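Local atomic coordinates of SIR4-interacting protein SIF2 (Saccharomyces cerevisiae, PDB entry 1R5M), a protein that antagonizes telomeric silencing in yeast and acts as a transcriptional corepressor within the Set3 complex. Residues G64-V69 with T108-C113; L94-A99 with T125-G130. One frame throughout, in Å; residues are numbered along the deposited sequence.

Both contacts join the same two neighbouring blades of the WD-repeat propeller, and their centres lie about 7 Å apart. Along the chain the segments alternate: 64-69 and 94-99 belong to the four-stranded sheet that runs from strand 50-53 to strand 86-95, whereas 108-113 and 125-130 belong to the next sheet, on its strands 111-116 and 122-127. Contact 1 sets the turn after strand 60-65 against the start of strand 111-116, and contact 2 sets the end of strand 86-95 against strand 122-127, the neighbour of 111-116 in its sheet. Ser68 to His96 and Gln110 to Glu128 tie the contacts together within each blade; the bonds of the two contacts fasten one blade to the next.

Contact 1: residues G64-V69 with T108-C113; sequences GEKNSV and TNQVTC. With SO4 (sulfate ion), chain B.
This is a mixed polar and apolar seam between two consecutive propeller blades, where the turn joining strands 60-65 and 69-77 meets the residues that lead into strand 111-116. Its backbone link runs from Val111 N to Glu65 O, 3.1 Å long and nearly straight at 174°. Beside this bond Val111 splits its two methyls: CG1 rests on Gly64 CA at 3.8 Å, and CG2, anti to the carbonyl carbon, reaches across to Val69 O at 3.3 Å. The turn itself is closed by the bond from Glu65 N to Val69 O.

At the far end of the turn, Asn109 ND2 donates to Ser68 OG over 2.8 Å, the hydroxyl sitting somewhat out of the amide plane. Ser68 carries OG anti to its backbone N (chi1 -158°), where it also bonds His96 O; this buried hydroxyl thus connects both blades. The other end of the amide, Asn109 OD1, takes the backbone N-H of Asn129. Lys66 and Gln110 run alongside one another in the same direction, with Lys66 CG 3.4 Å from Gln110 NE2, while the ammonium continues to Ser414 O. A water held by Lys66 O, Thr108 OG1 and Asn109 N bridges the segments. Asn67, whose CB is directed away from 108-113, donates through ND2 to O1 of a sulfate, probably from the crystallisation liquor, at 2.8 Å. The turn between the second and third strands of one blade thus meets the entry to the innermost strand of the next, where consecutive blades of a WD40 beta propeller pack.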
ATOM      1  N   GLY A  64      -1.270  -0.755  13.348  1.00  9.60           N
ATOM      2  CA  GLY A  64      -2.634  -0.927  13.809  1.00 10.26           C
ATOM      3  C   GLY A  64      -2.816  -2.236  14.543  1.00 11.05           C
ATOM      4  O   GLY A  64      -2.181  -3.238  14.204  1.00 12.18           O
ATOM      5  N   GLU A  65      -3.683  -2.236  15.547  1.00 11.71           N
ATOM      6  CA  GLU A  65      -3.934  -3.441  16.323  1.00 12.19           C
ATOM      7  C   GLU A  65      -5.410  -3.796  16.262  1.00 13.15           C
ATOM      8  O   GLU A  65      -6.227  -3.027  15.757  1.00 12.29           O
ATOM      9  CB  GLU A  65      -3.477  -3.243  17.769  1.00 13.38           C
ATOM     10  CG  GLU A  65      -1.997  -2.895  17.874  1.00 14.77           C
ATOM     11  CD  GLU A  65      -1.572  -2.553  19.286  1.00 18.36           C
ATOM     12  OE1 GLU A  65      -1.549  -3.461  20.140  1.00 20.62           O
ATOM     13  OE2 GLU A  65      -1.268  -1.369  19.538  1.00 23.09           O
ATOM     14  N   LYS A  66      -5.756  -4.965  16.782  1.00 13.21           N
ATOM     15  CA  LYS A  66      -7.134  -5.421  16.727  1.00 12.40           C
ATOM     16  C   LYS A  66      -8.104  -4.785  17.716  1.00 12.54           C
ATOM     17  O   LYS A  66      -9.297  -4.704  17.430  1.00 13.86           O
ATOM     18  CB  LYS A  66      -7.163  -6.947  16.863  1.00 12.18           C
ATOM     19  CG  LYS A  66      -6.410  -7.648  15.734  1.00 12.07           C
ATOM     20  CD  LYS A  66      -6.417  -9.167  15.864  1.00 13.46           C
ATOM     21  CE  LYS A  66      -5.673  -9.806  14.691  1.00 14.20           C
ATOM     22  NZ  LYS A  66      -5.559 -11.289  14.820  1.00 15.94           N
ATOM     23  N   ASN A  67      -7.604  -4.313  18.855  1.00 13.09           N
ATOM     24  CA  ASN A  67      -8.480  -3.719  19.859  1.00 13.49           C
ATOM     25  C   ASN A  67      -8.802  -2.235  19.674  1.00 12.64           C
ATOM     26  O   ASN A  67      -8.652  -1.439  20.602  1.00 13.54           O
ATOM     27  CB  ASN A  67      -7.907  -3.947  21.263  1.00 14.70           C
ATOM     28  CG  ASN A  67      -8.909  -3.621  22.357  1.00 17.02           C
ATOM     29  OD1 ASN A  67     -10.090  -3.947  22.242  1.00 19.72           O
ATOM     30  ND2 ASN A  67      -8.440  -2.987  23.425  1.00 19.78           N
ATOM     31  N   SER A  68      -9.240  -1.871  18.472  1.00 12.33           N
ATOM     32  CA  SER A  68      -9.630  -0.491  18.174  1.00 12.29           C
ATOM     33  C   SER A  68      -8.559   0.517  18.582  1.00 12.55           C
ATOM     34  O   SER A  68      -8.860   1.585  19.122  1.00 13.34           O
ATOM     35  CB  SER A  68     -10.948  -0.180  18.898  1.00 12.25           C
ATOM     36  OG  SER A  68     -11.637   0.910  18.303  1.00 11.42           O
ATOM     37  N   VAL A  69      -7.304   0.185  18.301  1.00 11.40           N
ATOM     38  CA  VAL A  69      -6.200   1.056  18.662  1.00 11.23           C
ATOM     39  C   VAL A  69      -4.990   0.840  17.760  1.00 11.75           C
ATOM     40  O   VAL A  69      -4.749  -0.266  17.274  1.00 11.57           O
ATOM     41  CB  VAL A  69      -5.771   0.815  20.142  1.00 12.16           C
ATOM     42  CG1 VAL A  69      -5.213  -0.601  20.305  1.00 12.86           C
ATOM     43  CG2 VAL A  69      -4.739   1.845  20.573  1.00 12.21           C
ATOM     44  N   THR A 108     -16.142  -6.561  16.942  1.00 27.50           N
ATOM     45  CA  THR A 108     -14.738  -6.276  16.671  1.00 26.62           C
ATOM     46  C   THR A 108     -14.581  -4.951  15.928  1.00 24.16           C
ATOM     47  O   THR A 108     -15.392  -4.617  15.061  1.00 25.63           O
ATOM     48  CB  THR A 108     -14.094  -7.391  15.819  1.00 28.53           C
ATOM     49  OG1 THR A 108     -12.695  -7.129  15.664  1.00 32.72           O
ATOM     50  CG2 THR A 108     -14.741  -7.453  14.442  1.00 29.81           C
ATOM     51  N   ASN A 109     -13.540  -4.202  16.275  1.00 21.32           N
ATOM     52  CA  ASN A 109     -13.266  -2.919  15.636  1.00 18.27           C
ATOM     53  C   ASN A 109     -11.757  -2.758  15.492  1.00 16.82           C
ATOM     54  O   ASN A 109     -11.132  -1.969  16.196  1.00 16.42           O
ATOM     55  CB  ASN A 109     -13.843  -1.769  16.473  1.00 18.45           C
ATOM     56  CG  ASN A 109     -13.969  -0.471  15.681  1.00 16.39           C
ATOM     57  OD1 ASN A 109     -14.460  -0.467  14.549  1.00 13.94           O
ATOM     58  ND2 ASN A 109     -13.540   0.639  16.282  1.00 16.32           N
ATOM     59  N   GLN A 110     -11.175  -3.519  14.573  1.00 15.32           N
ATOM     60  CA  GLN A 110      -9.737  -3.464  14.343  1.00 14.08           C
ATOM     61  C   GLN A 110      -9.365  -2.238  13.519  1.00 12.82           C
ATOM     62  O   GLN A 110     -10.201  -1.673  12.816  1.00 13.17           O
ATOM     63  CB  GLN A 110      -9.266  -4.710  13.581  1.00 15.86           C
ATOM     64  CG  GLN A 110      -9.761  -6.044  14.133  1.00 19.06           C
ATOM     65  CD  GLN A 110      -9.156  -7.239  13.406  1.00 20.98           C
ATOM     66  OE1 GLN A 110      -8.645  -7.113  12.292  1.00 21.83           O
ATOM     67  NE2 GLN A 110      -9.222  -8.410  14.035  1.00 21.83           N
ATOM     68  N   VAL A 111      -8.110  -1.818  13.629  1.00 13.00           N
ATOM     69  CA  VAL A 111      -7.622  -0.708  12.822  1.00 12.32           C
ATOM     70  C   VAL A 111      -7.344  -1.388  11.483  1.00 13.66           C
ATOM     71  O   VAL A 111      -6.604  -2.375  11.424  1.00 16.59           O
ATOM     72  CB  VAL A 111      -6.330  -0.111  13.403  1.00 13.14           C
ATOM     73  CG1 VAL A 111      -5.697   0.839  12.398  1.00 12.92           C
ATOM     74  CG2 VAL A 111      -6.644   0.633  14.695  1.00 14.26           C
ATOM     75  N   THR A 112      -7.949  -0.878  10.417  1.00 11.82           N
ATOM     76  CA  THR A 112      -7.812  -1.483   9.094  1.00 12.55           C
ATOM     77  C   THR A 112      -6.978  -0.696   8.095  1.00 13.35           C
ATOM     78  O   THR A 112      -6.689  -1.185   6.996  1.00 13.86           O
ATOM     79  CB  THR A 112      -9.190  -1.692   8.457  1.00 12.87           C
ATOM     80  OG1 THR A 112      -9.837  -0.420   8.310  1.00 13.64           O
ATOM     81  CG2 THR A 112     -10.054  -2.594   9.329  1.00 15.02           C
ATOM     82  N   CYS A 113      -6.590   0.518   8.464  1.00 12.15           N
ATOM     83  CA  CYS A 113      -5.831   1.348   7.542  1.00 11.91           C
ATOM     84  C   CYS A 113      -5.078   2.452   8.272  1.00 10.41           C
ATOM     85  O   CYS A 113      -5.584   3.026   9.236  1.00 10.20           O
ATOM     86  CB  CYS A 113      -6.806   1.960   6.523  1.00 12.77           C
ATOM     87  SG  CYS A 113      -6.080   2.894   5.145  1.00 16.15           S
TER
HETATM   88  S   SO4 B1001      -4.584  -2.059  24.489  0.98 25.04           S
HETATM   89  O1  SO4 B1001      -5.949  -1.923  23.946  0.93 27.25           O
HETATM   90  O2  SO4 B1001      -4.569  -3.120  25.515  0.73 27.55           O
HETATM   91  O3  SO4 B1001      -3.653  -2.408  23.400  0.70 27.66           O
HETATM   92  O4  SO4 B1001      -4.158  -0.786  25.098  0.75 27.30           O
HETATM   93  O   HOH W   1     -11.770  -5.703  17.728  1.00 34.08           O

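Contact 2: residues L94-A99 with T125-G130; sequences LRHPFA and TGVENG. With SO4 (sulfate ion), chain B.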
ATOM      1  N   LEU A  94      -3.098   5.606  19.663  1.00 12.01           N
ATOM      2  CA  LEU A  94      -4.088   6.264  18.817  1.00 11.23           C
ATOM      3  C   LEU A  94      -5.339   5.397  18.911  1.00 12.13           C
ATOM      4  O   LEU A  94      -5.562   4.509  18.087  1.00 13.01           O
ATOM      5  CB  LEU A  94      -3.581   6.326  17.374  1.00 10.43           C
ATOM      6  CG  LEU A  94      -2.123   6.768  17.181  1.00 10.77           C
ATOM      7  CD1 LEU A  94      -1.815   6.805  15.693  1.00 10.95           C
ATOM      8  CD2 LEU A  94      -1.879   8.141  17.814  1.00 10.23           C
ATOM      9  N   ARG A  95      -6.155   5.663  19.923  1.00 12.94           N
ATOM     10  CA  ARG A  95      -7.347   4.864  20.163  1.00 12.24           C
ATOM     11  C   ARG A  95      -8.643   5.401  19.566  1.00 12.31           C
ATOM     12  O   ARG A  95      -8.866   6.611  19.513  1.00 14.59           O
ATOM     13  CB  ARG A  95      -7.512   4.670  21.675  1.00 14.79           C
ATOM     14  CG  ARG A  95      -8.383   3.490  22.081  1.00 15.83           C
ATOM     15  CD  ARG A  95      -8.334   3.284  23.595  1.00 17.94           C
ATOM     16  NE  ARG A  95      -6.975   3.049  24.088  1.00 19.17           N
ATOM     17  CZ  ARG A  95      -6.364   1.867  24.094  1.00 19.27           C
ATOM     18  NH1 ARG A  95      -6.984   0.789  23.635  1.00 19.03           N
ATOM     19  NH2 ARG A  95      -5.130   1.760  24.567  1.00 19.23           N
ATOM     20  N   HIS A  96      -9.481   4.478  19.097  1.00 11.44           N
ATOM     21  CA  HIS A  96     -10.789   4.812  18.538  1.00 10.60           C
ATOM     22  C   HIS A  96     -11.827   4.247  19.503  1.00 11.70           C
ATOM     23  O   HIS A  96     -11.718   3.104  19.938  1.00 12.77           O
ATOM     24  CB  HIS A  96     -11.000   4.143  17.175  1.00 10.10           C
ATOM     25  CG  HIS A  96     -10.209   4.748  16.059  1.00 10.61           C
ATOM     26  ND1 HIS A  96     -10.800   5.422  15.012  1.00 10.04           N
ATOM     27  CD2 HIS A  96      -8.881   4.732  15.794  1.00 10.92           C
ATOM     28  CE1 HIS A  96      -9.871   5.790  14.147  1.00 10.56           C
ATOM     29  NE2 HIS A  96      -8.698   5.382  14.598  1.00 11.14           N
ATOM     30  N   PRO A  97     -12.838   5.040  19.866  1.00 12.55           N
ATOM     31  CA  PRO A  97     -13.847   4.507  20.785  1.00 13.12           C
ATOM     32  C   PRO A  97     -14.710   3.486  20.046  1.00 13.90           C
ATOM     33  O   PRO A  97     -14.769   3.497  18.818  1.00 16.33           O
ATOM     34  CB  PRO A  97     -14.638   5.751  21.178  1.00 14.72           C
ATOM     35  CG  PRO A  97     -14.578   6.581  19.926  1.00 16.92           C
ATOM     36  CD  PRO A  97     -13.126   6.439  19.511  1.00 13.02           C
ATOM     37  N   PHE A  98     -15.353   2.582  20.777  1.00 12.88           N
ATOM     38  CA  PHE A  98     -16.232   1.629  20.123  1.00 14.06           C
ATOM     39  C   PHE A  98     -17.527   2.391  19.881  1.00 14.09           C
ATOM     40  O   PHE A  98     -17.888   3.263  20.672  1.00 14.09           O
ATOM     41  CB  PHE A  98     -16.479   0.405  21.003  1.00 16.34           C
ATOM     42  CG  PHE A  98     -15.304  -0.531  21.069  1.00 18.63           C
ATOM     43  CD1 PHE A  98     -14.270  -0.311  21.969  1.00 21.22           C
ATOM     44  CD2 PHE A  98     -15.224  -1.619  20.208  1.00 21.07           C
ATOM     45  CE1 PHE A  98     -13.167  -1.163  22.012  1.00 21.34           C
ATOM     46  CE2 PHE A  98     -14.125  -2.476  20.244  1.00 22.45           C
ATOM     47  CZ  PHE A  98     -13.097  -2.245  21.148  1.00 20.47           C
ATOM     48  N   ALA A  99     -18.212   2.071  18.790  1.00 14.33           N
ATOM     49  CA  ALA A  99     -19.450   2.755  18.438  1.00 16.31           C
ATOM     50  C   ALA A  99     -20.534   2.601  19.490  1.00 17.88           C
ATOM     51  O   ALA A  99     -20.600   1.592  20.196  1.00 16.99           O
ATOM     52  CB  ALA A  99     -19.958   2.247  17.097  1.00 16.46           C
ATOM     53  N   THR A 125      -5.848   7.220  10.730  1.00  8.52           N
ATOM     54  CA  THR A 125      -6.091   5.829  11.091  1.00  9.44           C
ATOM     55  C   THR A 125      -7.572   5.562  10.834  1.00  9.75           C
ATOM     56  O   THR A 125      -8.420   6.428  11.081  1.00 10.21           O
ATOM     57  CB  THR A 125      -5.754   5.531  12.579  1.00  9.94           C
ATOM     58  OG1 THR A 125      -6.494   6.407  13.439  1.00 10.34           O
ATOM     59  CG2 THR A 125      -4.261   5.704  12.828  1.00 11.07           C
ATOM     60  N   GLY A 126      -7.870   4.380  10.301  1.00  9.72           N
ATOM     61  CA  GLY A 126      -9.245   4.004  10.019  1.00  9.71           C
ATOM     62  C   GLY A 126      -9.561   2.676  10.682  1.00 10.50           C
ATOM     63  O   GLY A 126      -8.687   1.813  10.786  1.00 10.63           O
ATOM     64  N   VAL A 127     -10.801   2.505  11.128  1.00 10.10           N
ATOM     65  CA  VAL A 127     -11.211   1.269  11.793  1.00 11.10           C
ATOM     66  C   VAL A 127     -12.346   0.555  11.069  1.00 11.10           C
ATOM     67  O   VAL A 127     -12.925   1.078  10.117  1.00 11.01           O
ATOM     68  CB  VAL A 127     -11.641   1.530  13.259  1.00 11.12           C
ATOM     69  CG1 VAL A 127     -10.438   1.953  14.079  1.00 12.26           C
ATOM     70  CG2 VAL A 127     -12.729   2.610  13.312  1.00 12.93           C
ATOM     71  N   GLU A 128     -12.656  -0.654  11.529  1.00 12.11           N
ATOM     72  CA  GLU A 128     -13.712  -1.449  10.924  1.00 12.60           C
ATOM     73  C   GLU A 128     -15.070  -0.765  10.831  1.00 12.26           C
ATOM     74  O   GLU A 128     -15.800  -0.992   9.868  1.00 12.31           O
ATOM     75  CB  GLU A 128     -13.895  -2.765  11.678  1.00 16.22           C
ATOM     76  CG  GLU A 128     -12.762  -3.748  11.545  1.00 20.71           C
ATOM     77  CD  GLU A 128     -13.136  -5.096  12.122  1.00 21.89           C
ATOM     78  OE1 GLU A 128     -13.914  -5.827  11.470  1.00 26.41           O
ATOM     79  OE2 GLU A 128     -12.671  -5.416  13.231  1.00 23.37           O
ATOM     80  N   ASN A 129     -15.432   0.053  11.819  1.00 11.43           N
ATOM     81  CA  ASN A 129     -16.742   0.692  11.752  1.00 12.04           C
ATOM     82  C   ASN A 129     -16.810   1.862  10.780  1.00 11.59           C
ATOM     83  O   ASN A 129     -17.884   2.427  10.562  1.00 12.73           O
ATOM     84  CB  ASN A 129     -17.249   1.114  13.149  1.00 12.39           C
ATOM     85  CG  ASN A 129     -16.485   2.288  13.746  1.00 12.69           C
ATOM     86  OD1 ASN A 129     -16.166   3.260  13.059  1.00 13.21           O
ATOM     87  ND2 ASN A 129     -16.217   2.211  15.045  1.00 11.92           N
ATOM     88  N   GLY A 130     -15.666   2.215  10.193  1.00 10.40           N
ATOM     89  CA  GLY A 130     -15.632   3.293   9.218  1.00 10.77           C
ATOM     90  C   GLY A 130     -15.040   4.617   9.658  1.00  9.44           C
ATOM     91  O   GLY A 130     -14.712   5.462   8.824  1.00  9.71           O
TER
HETATM   92  S   SO4 B1001      -4.584  -2.059  24.489  0.98 25.04           S
HETATM   93  O1  SO4 B1001      -5.949  -1.923  23.946  0.93 27.25           O
HETATM   94  O2  SO4 B1001      -4.569  -3.120  25.515  0.73 27.55           O
HETATM   95  O3  SO4 B1001      -3.653  -2.408  23.400  0.70 27.66           O
HETATM   96  O4  SO4 B1001      -4.158  -0.786  25.098  0.75 27.30           O
HETATM   97  O   HOH W   2     -14.823   4.442  16.361  1.00 14.92           O
HETATM   98  O   HOH W   3     -17.463   0.045  16.765  1.00 18.86           O
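Thr125 OG1 is gripped by two rings: it shares a hydrogen bond of 2.7 Å with His96 NE2, and Trp135 NE1 of strand 132-136 is its other partner. The hydroxyl sits at the edge of the imidazole, close to its plane, because chi1 of 56° places it between the backbone N and the carbonyl carbon. The second ring nitrogen, His96 ND1, bonds Glu131 OE1, and two anchored nitrogens fix the rotation of the ring. This chain matches the His-Ser/Thr-Trp network of the WD40 structural tetrad, in which Glu131 probably supplies the carboxylate that an aspartate of the turn usually gives. Val127 comes from the opposite direction and sets CG1 over the middle of one imidazole face, 3.5 Å from the centroid, in a CH-pi contact. Leu94 CD1 meets Thr125 CG2 at 3.9 Å, the two side chains crossing at about a right angle. Further along, Asn129 ND2 is joined to Pro97 O through one water and to Ala99 N through another, while Asn129 OD1 accepts from Glu131 N. Arg95 leaves the backbone away from 125-130; its NH1 and NH2 both donate to the sulfate, NH2 to O4 at 2.8 Å, and Glu93 salt-bridges NH2.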